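PDB 5AWO: isomaltodextranase from Arthrobacter globiformis, which hydrolyses alpha-1,6-glucosidic linkages in polysaccharides, releasing isomaltose units one after another from the non-reducing chain ends. Local coordinates for residues L172-S177 against E227-W232; L335-G340 against K362-L367; I580-D583 against L588-I591. All coordinates share one frame; numbering follows the deposited sequence.

Interaction 1 of 3, residues L172-S177 against E227-W232; sequences LDVTKS and ELALSW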
ATOM      1  N   LEU A 172      16.499 -10.056  17.795  1.00 16.23           N
ATOM      2  CA  LEU A 172      17.649 -10.672  17.142  1.00 17.06           C
ATOM      3  C   LEU A 172      18.786  -9.708  16.987  1.00 17.72           C
ATOM      4  O   LEU A 172      18.573  -8.562  16.670  1.00 16.54           O
ATOM      5  CB  LEU A 172      17.206 -11.163  15.758  1.00 18.32           C
ATOM      6  CG  LEU A 172      18.314 -11.657  14.814  1.00 20.38           C
ATOM      7  CD1 LEU A 172      18.853 -12.945  15.368  1.00 21.52           C
ATOM      8  CD2 LEU A 172      17.768 -11.834  13.409  1.00 21.47           C
ATOM      9  N   ASP A 173      20.014 -10.187  17.210  1.00 17.02           N
ATOM     10  CA  ASP A 173      21.213  -9.438  16.866  1.00 17.21           C
ATOM     11  C   ASP A 173      21.666  -9.829  15.467  1.00 16.90           C
ATOM     12  O   ASP A 173      22.257 -10.896  15.256  1.00 16.34           O
ATOM     13  CB  ASP A 173      22.326  -9.696  17.871  1.00 18.27           C
ATOM     14  CG  ASP A 173      23.575  -8.897  17.562  1.00 18.45           C
ATOM     15  OD1 ASP A 173      23.645  -8.162  16.558  1.00 19.78           O
ATOM     16  OD2 ASP A 173      24.515  -9.032  18.371  1.00 22.18           O
ATOM     17  N   VAL A 174      21.373  -8.971  14.496  1.00 16.56           N
ATOM     18  CA  VAL A 174      21.675  -9.260  13.090  1.00 17.96           C
ATOM     19  C   VAL A 174      23.170  -9.327  12.768  1.00 18.27           C
ATOM     20  O   VAL A 174      23.541  -9.744  11.659  1.00 18.87           O
ATOM     21  CB  VAL A 174      20.950  -8.306  12.098  1.00 19.13           C
ATOM     22  CG1 VAL A 174      19.449  -8.364  12.304  1.00 19.29           C
ATOM     23  CG2 VAL A 174      21.465  -6.879  12.210  1.00 20.60           C
ATOM     24  N   THR A 175      24.019  -8.925  13.707  1.00 18.00           N
ATOM     25  CA  THR A 175      25.476  -9.045  13.519  1.00 19.52           C
ATOM     26  C   THR A 175      25.997 -10.433  13.922  1.00 20.18           C
ATOM     27  O   THR A 175      27.177 -10.728  13.696  1.00 20.58           O
ATOM     28  CB  THR A 175      26.238  -7.945  14.304  1.00 20.48           C
ATOM     29  OG1 THR A 175      26.220  -8.227  15.709  1.00 20.49           O
ATOM     30  CG2 THR A 175      25.668  -6.564  14.029  1.00 22.33           C
ATOM     31  N   LYS A 176      25.163 -11.281  14.516  1.00 18.57           N
ATOM     32  CA  LYS A 176      25.607 -12.618  14.940  1.00 19.15           C
ATOM     33  C   LYS A 176      25.635 -13.603  13.790  1.00 17.91           C
ATOM     34  O   LYS A 176      24.771 -13.581  12.895  1.00 16.55           O
ATOM     35  CB  LYS A 176      24.661 -13.180  15.997  1.00 20.38           C
ATOM     36  CG  LYS A 176      24.729 -12.456  17.327  1.00 23.67           C
ATOM     37  CD  LYS A 176      25.945 -12.884  18.134  1.00 24.40           C
ATOM     38  CE  LYS A 176      25.858 -12.415  19.589  1.00 25.87           C
ATOM     39  NZ  LYS A 176      26.076 -10.952  19.724  1.00 25.62           N
ATOM     40  N   SER A 177      26.592 -14.526  13.809  1.00 17.55           N
ATOM     41  CA  SER A 177      26.589 -15.578  12.796  1.00 18.36           C
ATOM     42  C   SER A 177      25.287 -16.358  12.885  1.00 17.38           C
ATOM     43  O   SER A 177      24.805 -16.659  13.975  1.00 18.33           O
ATOM     44  CB  SER A 177      27.770 -16.530  13.000  1.00 19.54           C
ATOM     45  OG  SER A 177      27.951 -17.338  11.866  1.00 22.44           O
ATOM     46  N   GLU A 227      17.885  -1.621   7.869  1.00 17.60           N
ATOM     47  CA  GLU A 227      17.936  -1.810   6.422  1.00 18.56           C
ATOM     48  C   GLU A 227      18.343  -3.219   6.008  1.00 17.64           C
ATOM     49  O   GLU A 227      17.791  -3.808   5.087  1.00 17.70           O
ATOM     50  CB  GLU A 227      18.858  -0.768   5.797  1.00 21.60           C
ATOM     51  CG  GLU A 227      18.216   0.607   5.902  1.00 25.01           C
ATOM     52  CD  GLU A 227      19.061   1.729   5.365  1.00 30.26           C
ATOM     53  OE1 GLU A 227      20.302   1.604   5.355  1.00 34.52           O
ATOM     54  OE2 GLU A 227      18.450   2.740   4.964  1.00 33.90           O
ATOM     55  N   LEU A 228      19.333  -3.763   6.705  1.00 17.18           N
ATOM     56  CA  LEU A 228      19.786  -5.108   6.414  1.00 18.17           C
ATOM     57  C   LEU A 228      18.678  -6.141   6.684  1.00 16.25           C
ATOM     58  O   LEU A 228      18.384  -6.997   5.843  1.00 16.19           O
ATOM     59  CB  LEU A 228      21.007  -5.406   7.283  1.00 18.52           C
ATOM     60  CG  LEU A 228      21.636  -6.782   7.111  1.00 21.21           C
ATOM     61  CD1 LEU A 228      22.155  -6.920   5.695  1.00 20.34           C
ATOM     62  CD2 LEU A 228      22.763  -6.950   8.116  1.00 22.13           C
ATOM     63  N   ALA A 229      18.063  -6.045   7.853  1.00 16.25           N
ATOM     64  CA  ALA A 229      16.973  -6.947   8.240  1.00 16.09           C
ATOM     65  C   ALA A 229      15.827  -6.912   7.227  1.00 15.43           C
ATOM     66  O   ALA A 229      15.334  -7.950   6.802  1.00 14.94           O
ATOM     67  CB  ALA A 229      16.472  -6.615   9.625  1.00 16.81           C
ATOM     68  N   LEU A 230      15.401  -5.710   6.864  1.00 14.79           N
ATOM     69  CA  LEU A 230      14.356  -5.581   5.843  1.00 15.36           C
ATOM     70  C   LEU A 230      14.735  -6.210   4.521  1.00 14.80           C
ATOM     71  O   LEU A 230      13.897  -6.839   3.880  1.00 14.62           O
ATOM     72  CB  LEU A 230      13.918  -4.142   5.661  1.00 15.90           C
ATOM     73  CG  LEU A 230      13.154  -3.491   6.812  1.00 16.35           C
ATOM     74  CD1 LEU A 230      12.832  -2.055   6.419  1.00 17.73           C
ATOM     75  CD2 LEU A 230      11.910  -4.277   7.221  1.00 17.43           C
ATOM     76  N   SER A 231      16.020  -6.080   4.133  1.00 15.43           N
ATOM     77  CA  SER A 231      16.449  -6.684   2.860  1.00 16.33           C
ATOM     78  C   SER A 231      16.361  -8.204   2.900  1.00 15.36           C
ATOM     79  O   SER A 231      15.919  -8.850   1.951  1.00 15.80           O
ATOM     80  CB  SER A 231      17.846  -6.227   2.427  1.00 17.35           C
ATOM     81  OG  SER A 231      18.892  -6.734   3.254  1.00 19.65           O
ATOM     82  N   TRP A 232      16.690  -8.779   4.053  1.00 15.70           N
ATOM     83  CA  TRP A 232      16.594 -10.221   4.196  1.00 16.24           C
ATOM     84  C   TRP A 232      15.153 -10.719   4.077  1.00 15.35           C
ATOM     85  O   TRP A 232      14.853 -11.740   3.457  1.00 15.02           O
ATOM     86  CB  TRP A 232      17.130 -10.646   5.560  1.00 16.12           C
ATOM     87  CG  TRP A 232      18.610 -10.494   5.758  1.00 16.39           C
ATOM     88  CD1 TRP A 232      19.563 -10.274   4.803  1.00 17.71           C
ATOM     89  CD2 TRP A 232      19.302 -10.555   7.008  1.00 16.22           C
ATOM     90  NE1 TRP A 232      20.811 -10.223   5.389  1.00 18.40           N
ATOM     91  CE2 TRP A 232      20.671 -10.398   6.740  1.00 17.14           C
ATOM     92  CE3 TRP A 232      18.894 -10.770   8.317  1.00 16.79           C
ATOM     93  CZ2 TRP A 232      21.632 -10.424   7.754  1.00 17.26           C
ATOM     94  CZ3 TRP A 232      19.854 -10.780   9.330  1.00 17.03           C
ATOM     95  CH2 TRP A 232      21.198 -10.618   9.030  1.00 18.02           C
TER
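V174 supplies the loop's side of an apolar contact with L228, A229 and W232 on helix 223-237. Its CB lies 3.8 Å from W232 CH2, its CG1 3.9 Å from W232 CZ3, so the valine meets the six-membered end of the indole. The branches then diverge: V174 CG1, anti to the carbonyl carbon (chi1 -57°), also faces A229 CB at 4.4 Å, and V174 CG2 meets L228 CD2 at 4.3 Å. Within the helix, L228 CG lies 3.5 Å above one face of the W232 indole, offset toward the rim. V174 O comes to the ring's edge near its plane, 3.6 Å from W232 CH2.

No hydrogen bond crosses between the two segments. D173 opens a type I turn to K176 and forms an Asx turn: its OD1 accepts T175 N and T175 OG1 from the same carboxylate face, while OD2 pairs with K176 NZ at 2.8 Å. W232 also packs on A179, K180 and V183 of helix 179-192. Replacing W232 by an alanine would probably open a gap beside V174 and leave L228 without its indole partner. The chemistry implies a division of labour: polar bonds shape the turn, and mainly apolar contact seats V174 against helix 223-237.

Interaction 2 of 3, residues L335-G340 against K362-L367; sequences LMVAAG and KEVLQL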
ATOM      1  N   LEU A 335     -13.115   5.322   2.415  1.00 12.53           N
ATOM      2  CA  LEU A 335     -11.751   5.823   2.524  1.00 12.09           C
ATOM      3  C   LEU A 335     -10.734   4.733   2.221  1.00 12.43           C
ATOM      4  O   LEU A 335      -9.760   4.964   1.497  1.00 12.46           O
ATOM      5  CB  LEU A 335     -11.496   6.397   3.933  1.00 13.04           C
ATOM      6  CG  LEU A 335     -10.084   6.950   4.170  1.00 13.14           C
ATOM      7  CD1 LEU A 335      -9.718   8.102   3.244  1.00 13.36           C
ATOM      8  CD2 LEU A 335      -9.919   7.393   5.647  1.00 13.00           C
ATOM      9  N   MET A 336     -10.934   3.549   2.785  1.00 12.41           N
ATOM     10  CA  MET A 336      -9.990   2.448   2.551  1.00 12.35           C
ATOM     11  C   MET A 336      -9.945   2.113   1.062  1.00 12.63           C
ATOM     12  O   MET A 336      -8.863   1.927   0.480  1.00 12.52           O
ATOM     13  CB  MET A 336     -10.361   1.188   3.363  1.00 12.32           C
ATOM     14  CG  MET A 336     -10.456   1.382   4.876  1.00 12.88           C
ATOM     15  SD  MET A 336      -8.927   1.994   5.610  1.00 13.38           S
ATOM     16  CE  MET A 336      -9.470   2.055   7.313  1.00 13.47           C
ATOM     17  N   VAL A 337     -11.117   2.036   0.448  1.00 12.53           N
ATOM     18  CA  VAL A 337     -11.175   1.709  -0.975  1.00 12.64           C
ATOM     19  C   VAL A 337     -10.554   2.830  -1.823  1.00 13.05           C
ATOM     20  O   VAL A 337      -9.750   2.580  -2.752  1.00 13.71           O
ATOM     21  CB  VAL A 337     -12.619   1.396  -1.428  1.00 12.88           C
ATOM     22  CG1 VAL A 337     -12.729   1.300  -2.947  1.00 13.82           C
ATOM     23  CG2 VAL A 337     -13.094   0.145  -0.747  1.00 13.36           C
ATOM     24  N   ALA A 338     -10.889   4.082  -1.536  1.00 12.80           N
ATOM     25  CA  ALA A 338     -10.338   5.210  -2.288  1.00 13.35           C
ATOM     26  C   ALA A 338      -8.816   5.178  -2.296  1.00 13.47           C
ATOM     27  O   ALA A 338      -8.171   5.488  -3.315  1.00 14.13           O
ATOM     28  CB  ALA A 338     -10.839   6.529  -1.731  1.00 13.80           C
ATOM     29  N   ALA A 339      -8.217   4.816  -1.164  1.00 12.91           N
ATOM     30  CA  ALA A 339      -6.784   4.878  -1.024  1.00 13.58           C
ATOM     31  C   ALA A 339      -6.057   3.613  -1.501  1.00 13.35           C
ATOM     32  O   ALA A 339      -4.811   3.576  -1.521  1.00 14.64           O
ATOM     33  CB  ALA A 339      -6.436   5.162   0.429  1.00 13.83           C
ATOM     34  N   GLY A 340      -6.796   2.597  -1.947  1.00 13.09           N
ATOM     35  CA  GLY A 340      -6.179   1.342  -2.368  1.00 14.25           C
ATOM     36  C   GLY A 340      -5.679   0.483  -1.239  1.00 14.11           C
ATOM     37  O   GLY A 340      -4.885  -0.447  -1.427  1.00 12.99           O
ATOM     38  N   LYS A 362     -20.913  -4.970  -3.874  1.00 16.91           N
ATOM     39  CA  LYS A 362     -20.147  -5.507  -4.995  1.00 18.73           C
ATOM     40  C   LYS A 362     -19.540  -4.414  -5.859  1.00 16.22           C
ATOM     41  O   LYS A 362     -18.431  -4.594  -6.380  1.00 16.18           O
ATOM     42  CB  LYS A 362     -21.011  -6.473  -5.828  1.00 22.26           C
ATOM     43  CG  LYS A 362     -21.311  -7.789  -5.104  1.00 27.55           C
ATOM     44  CD  LYS A 362     -22.554  -8.485  -5.679  1.00 30.51           C
ATOM     45  CE  LYS A 362     -23.081  -9.618  -4.788  1.00 31.67           C
ATOM     46  NZ  LYS A 362     -24.062  -9.255  -3.711  1.00 28.66           N
ATOM     47  N   GLU A 363     -20.232  -3.286  -6.034  1.00 16.66           N
ATOM     48  CA  GLU A 363     -19.719  -2.227  -6.883  1.00 15.93           C
ATOM     49  C   GLU A 363     -18.536  -1.497  -6.244  1.00 16.45           C
ATOM     50  O   GLU A 363     -17.602  -1.106  -6.915  1.00 16.16           O
ATOM     51  CB  GLU A 363     -20.815  -1.230  -7.259  1.00 18.10           C
ATOM     52  CG  GLU A 363     -21.995  -1.879  -7.955  1.00 19.37           C
ATOM     53  CD  GLU A 363     -22.757  -0.877  -8.790  1.00 20.08           C
ATOM     54  OE1 GLU A 363     -22.188  -0.358  -9.763  1.00 21.51           O
ATOM     55  OE2 GLU A 363     -23.927  -0.590  -8.452  1.00 21.12           O
ATOM     56  N   VAL A 364     -18.606  -1.281  -4.933  1.00 15.65           N
ATOM     57  CA  VAL A 364     -17.496  -0.692  -4.182  1.00 15.02           C
ATOM     58  C   VAL A 364     -16.322  -1.663  -4.192  1.00 14.80           C
ATOM     59  O   VAL A 364     -15.193  -1.267  -4.481  1.00 14.80           O
ATOM     60  CB  VAL A 364     -17.951  -0.292  -2.765  1.00 14.50           C
ATOM     61  CG1 VAL A 364     -16.766   0.136  -1.917  1.00 14.84           C
ATOM     62  CG2 VAL A 364     -18.977   0.844  -2.823  1.00 14.95           C
ATOM     63  N   LEU A 365     -16.598  -2.939  -3.947  1.00 14.83           N
ATOM     64  CA  LEU A 365     -15.538  -3.951  -4.012  1.00 14.76           C
ATOM     65  C   LEU A 365     -14.897  -4.003  -5.398  1.00 14.47           C
ATOM     66  O   LEU A 365     -13.681  -4.247  -5.510  1.00 15.15           O
ATOM     67  CB  LEU A 365     -16.022  -5.337  -3.606  1.00 15.31           C
ATOM     68  CG  LEU A 365     -16.368  -5.487  -2.112  1.00 15.73           C
ATOM     69  CD1 LEU A 365     -17.038  -6.835  -1.871  1.00 16.84           C
ATOM     70  CD2 LEU A 365     -15.148  -5.295  -1.231  1.00 16.55           C
ATOM     71  N   GLN A 366     -15.692  -3.803  -6.442  1.00 14.79           N
ATOM     72  CA  GLN A 366     -15.150  -3.909  -7.780  1.00 15.83           C
ATOM     73  C   GLN A 366     -14.030  -2.908  -7.982  1.00 16.22           C
ATOM     74  O   GLN A 366     -13.083  -3.197  -8.710  1.00 16.46           O
ATOM     75  CB  GLN A 366     -16.244  -3.737  -8.825  1.00 16.72           C
ATOM     76  CG  GLN A 366     -15.808  -4.173 -10.215  1.00 18.42           C
ATOM     77  CD  GLN A 366     -15.587  -5.663 -10.299  1.00 19.84           C
ATOM     78  OE1 GLN A 366     -16.429  -6.436  -9.863  1.00 23.38           O
ATOM     79  NE2 GLN A 366     -14.429  -6.078 -10.829  1.00 21.32           N
ATOM     80  N   LEU A 367     -14.092  -1.732  -7.345  1.00 15.41           N
ATOM     81  CA  LEU A 367     -12.991  -0.765  -7.432  1.00 14.95           C
ATOM     82  C   LEU A 367     -11.684  -1.373  -6.891  1.00 15.20           C
ATOM     83  O   LEU A 367     -10.610  -1.262  -7.488  1.00 15.21           O
ATOM     84  CB  LEU A 367     -13.308   0.517  -6.675  1.00 14.70           C
ATOM     85  CG  LEU A 367     -14.386   1.419  -7.271  1.00 15.30           C
ATOM     86  CD1 LEU A 367     -14.744   2.554  -6.324  1.00 15.23           C
ATOM     87  CD2 LEU A 367     -13.984   1.996  -8.622  1.00 15.88           C
TER
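V337 of helix 326-339 points at helix 362-370 and sends one methyl to each of two residues a turn apart, V364 and L367. The two branches do different work. CG1 stands anti to the backbone N (chi1 170°) and lands on L367, 3.9 Å from CB and 4.1 Å from CD1. CG2 meets V364 CG1 at 3.9 Å. Against L367 the valine crosses at about a right angle, its methyl touching the root of the leucine and one terminal branch. Against V364 the two beta-branched side chains slant past each other, methyl on methyl.

V364 has the same rotamer as V337, with CG1 anti to its own backbone N at 172°, and this is the branch it presents. V364 O also lies 3.9 Å from V337 CG1, a plain van der Waals approach, so the methyl touches backbone as well as side chain. No hydrogen bond passes between the segments; three buried aliphatic residues carry the contact, and the closest pair of CA atoms is V337 and L367, 7.1 Å apart. Just beyond V337 the first helix finishes in a Schellman motif, where G340 takes positive phi (74°) and its N bonds back to V337 O.

In the fold, helix 326-339 precedes strand 343-345 of the parallel barrel sheet, and helix 362-370 follows that strand. L343 of the strand touches both V337 and L365, filling in from the barrel side. V364 and L367 also pack on I462 of strand 460-466, which places helix 362-370 between the barrel helix and the antiparallel sheet of the C-terminal beta domain.

Interaction 3 of 3, residues I580-D583 against L588-I591; sequences ITLD and LVTI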
ATOM      1  N   ILE A 580       4.085   1.540 -28.911  1.00 33.42           N
ATOM      2  CA  ILE A 580       4.455   0.699 -27.799  1.00 32.34           C
ATOM      3  C   ILE A 580       3.781  -0.652 -27.992  1.00 31.47           C
ATOM      4  O   ILE A 580       2.613  -0.709 -28.382  1.00 34.10           O
ATOM      5  CB  ILE A 580       4.076   1.395 -26.466  1.00 30.90           C
ATOM      6  CG1 ILE A 580       4.719   0.688 -25.280  1.00 30.29           C
ATOM      7  CG2 ILE A 580       2.564   1.495 -26.309  1.00 31.12           C
ATOM      8  CD1 ILE A 580       4.628   1.490 -23.992  1.00 29.46           C
ATOM      9  N   THR A 581       4.521  -1.731 -27.786  1.00 32.45           N
ATOM     10  CA  THR A 581       3.947  -3.062 -27.854  1.00 34.07           C
ATOM     11  C   THR A 581       3.337  -3.374 -26.488  1.00 34.79           C
ATOM     12  O   THR A 581       4.083  -3.547 -25.527  1.00 38.04           O
ATOM     13  CB  THR A 581       4.962  -4.144 -28.339  1.00 35.94           C
ATOM     14  OG1 THR A 581       6.152  -4.191 -27.526  1.00 39.10           O
ATOM     15  CG2 THR A 581       5.382  -3.834 -29.778  1.00 35.27           C
ATOM     16  N   LEU A 582       1.994  -3.388 -26.429  1.00 32.55           N
ATOM     17  CA  LEU A 582       1.219  -3.780 -25.215  1.00 31.55           C
ATOM     18  C   LEU A 582       0.547  -5.132 -25.435  1.00 30.73           C
ATOM     19  O   LEU A 582       0.134  -5.465 -26.554  1.00 30.16           O
ATOM     20  CB  LEU A 582       0.149  -2.731 -24.866  1.00 33.33           C
ATOM     21  CG  LEU A 582       0.586  -1.282 -24.742  1.00 33.32           C
ATOM     22  CD1 LEU A 582      -0.619  -0.371 -24.617  1.00 35.07           C
ATOM     23  CD2 LEU A 582       1.549  -1.089 -23.577  1.00 34.12           C
ATOM     24  N   ASP A 583       0.445  -5.929 -24.372  1.00 29.27           N
ATOM     25  CA  ASP A 583      -0.168  -7.248 -24.444  1.00 29.68           C
ATOM     26  C   ASP A 583      -1.613  -7.140 -23.970  1.00 31.40           C
ATOM     27  O   ASP A 583      -1.989  -6.131 -23.382  1.00 31.66           O
ATOM     28  CB  ASP A 583       0.636  -8.293 -23.626  1.00 27.90           C
ATOM     29  CG  ASP A 583       1.900  -8.804 -24.353  1.00 31.48           C
ATOM     30  OD1 ASP A 583       2.064  -8.503 -25.546  1.00 30.48           O
ATOM     31  OD2 ASP A 583       2.746  -9.551 -23.751  1.00 28.24           O
ATOM     32  N   LEU A 588       2.087  -2.596 -17.264  1.00 21.60           N
ATOM     33  CA  LEU A 588       2.626  -1.447 -16.555  1.00 20.35           C
ATOM     34  C   LEU A 588       3.536  -0.673 -17.491  1.00 19.94           C
ATOM     35  O   LEU A 588       4.551  -1.226 -17.956  1.00 22.00           O
ATOM     36  CB  LEU A 588       3.391  -1.879 -15.304  1.00 19.30           C
ATOM     37  CG  LEU A 588       2.575  -2.479 -14.148  1.00 19.56           C
ATOM     38  CD1 LEU A 588       1.433  -1.553 -13.745  1.00 19.52           C
ATOM     39  CD2 LEU A 588       2.034  -3.867 -14.437  1.00 20.57           C
ATOM     40  N   VAL A 589       3.168   0.560 -17.788  1.00 20.49           N
ATOM     41  CA  VAL A 589       3.952   1.416 -18.675  1.00 21.39           C
ATOM     42  C   VAL A 589       4.645   2.416 -17.781  1.00 22.39           C
ATOM     43  O   VAL A 589       3.987   3.242 -17.126  1.00 21.74           O
ATOM     44  CB  VAL A 589       3.064   2.106 -19.734  1.00 23.30           C
ATOM     45  CG1 VAL A 589       3.891   3.043 -20.604  1.00 24.30           C
ATOM     46  CG2 VAL A 589       2.374   1.065 -20.606  1.00 23.29           C
ATOM     47  N   THR A 590       5.969   2.319 -17.733  1.00 20.26           N
ATOM     48  CA  THR A 590       6.812   3.160 -16.908  1.00 21.11           C
ATOM     49  C   THR A 590       7.706   4.037 -17.779  1.00 23.41           C
ATOM     50  O   THR A 590       8.375   3.536 -18.698  1.00 25.69           O
ATOM     51  CB  THR A 590       7.625   2.304 -15.923  1.00 21.50           C
ATOM     52  OG1 THR A 590       6.698   1.662 -15.016  1.00 21.41           O
ATOM     53  CG2 THR A 590       8.630   3.110 -15.124  1.00 20.31           C
ATOM     54  N   ILE A 591       7.707   5.320 -17.463  1.00 22.28           N
ATOM     55  CA  ILE A 591       8.534   6.343 -18.119  1.00 22.36           C
ATOM     56  C   ILE A 591       9.380   7.013 -17.056  1.00 23.47           C
ATOM     57  O   ILE A 591       8.845   7.465 -16.044  1.00 22.53           O
ATOM     58  CB  ILE A 591       7.692   7.387 -18.908  1.00 23.98           C
ATOM     59  CG1 ILE A 591       8.592   8.493 -19.480  1.00 24.51           C
ATOM     60  CG2 ILE A 591       6.571   7.990 -18.055  1.00 23.62           C
ATOM     61  CD1 ILE A 591       7.927   9.355 -20.549  1.00 25.13           C
TER
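I580, L582 and V589 meet through methyl groups alone; no ring, amide or carboxylate brings a face or an edge between the two segments. V589 serves both partners, CG1 meeting I580 and CG2 mainly L582. Its CG1, anti to the backbone N (chi1 177°), faces I580 CD1 at 3.8 Å, and the two side chains reach toward each other tip to tip. The isoleucine is fully extended, with chi1 -168° and chi2 168°, which carries its terminal methyl across to the valine. V589 CG2 takes L582 CD2 at 3.8 Å, the side chains crossing at about a right angle, and also lies 4.1 Å from I580 CD1.

Although strands 574-582 and 585-592 follow one another directly in the chain, they are not hydrogen-bonded as a hairpin. Their backbones bond into different sheets, I580 and L582 to Y528 and G526, V589 to F518, making a beta arch between the two layers of the carbohydrate-binding module's beta sandwich. The nearest CA atoms, of L582 and V589, are 8.8 Å apart, a distance bridged by their side chains. I530 beside I580, V522 beside L582 and V520 beside V589 extend the same buried apolar interior.

From the N terminus the three contacts come in series, none enclosing or crossing another. Interaction 1 closes a loop with 49 residues between its segments, including helix 179-192 and barrel strand 197-200, and joins a surface turn to an outer helix of the barrel. Interaction 2 lies on the opposite side of the chain's centre, the centres of interactions 1 and 2 being about 37 Å apart. It spans 21 residues around the last barrel strand, 343-345, and joins barrel helix 326-339 to helix 362-370, which in turn packs on the beta domain that follows. Interaction 3 closes a short connection of four residues inside the carbohydrate-binding module, its centre about 25 Å from that of interaction 2, and joins the module's two sheets.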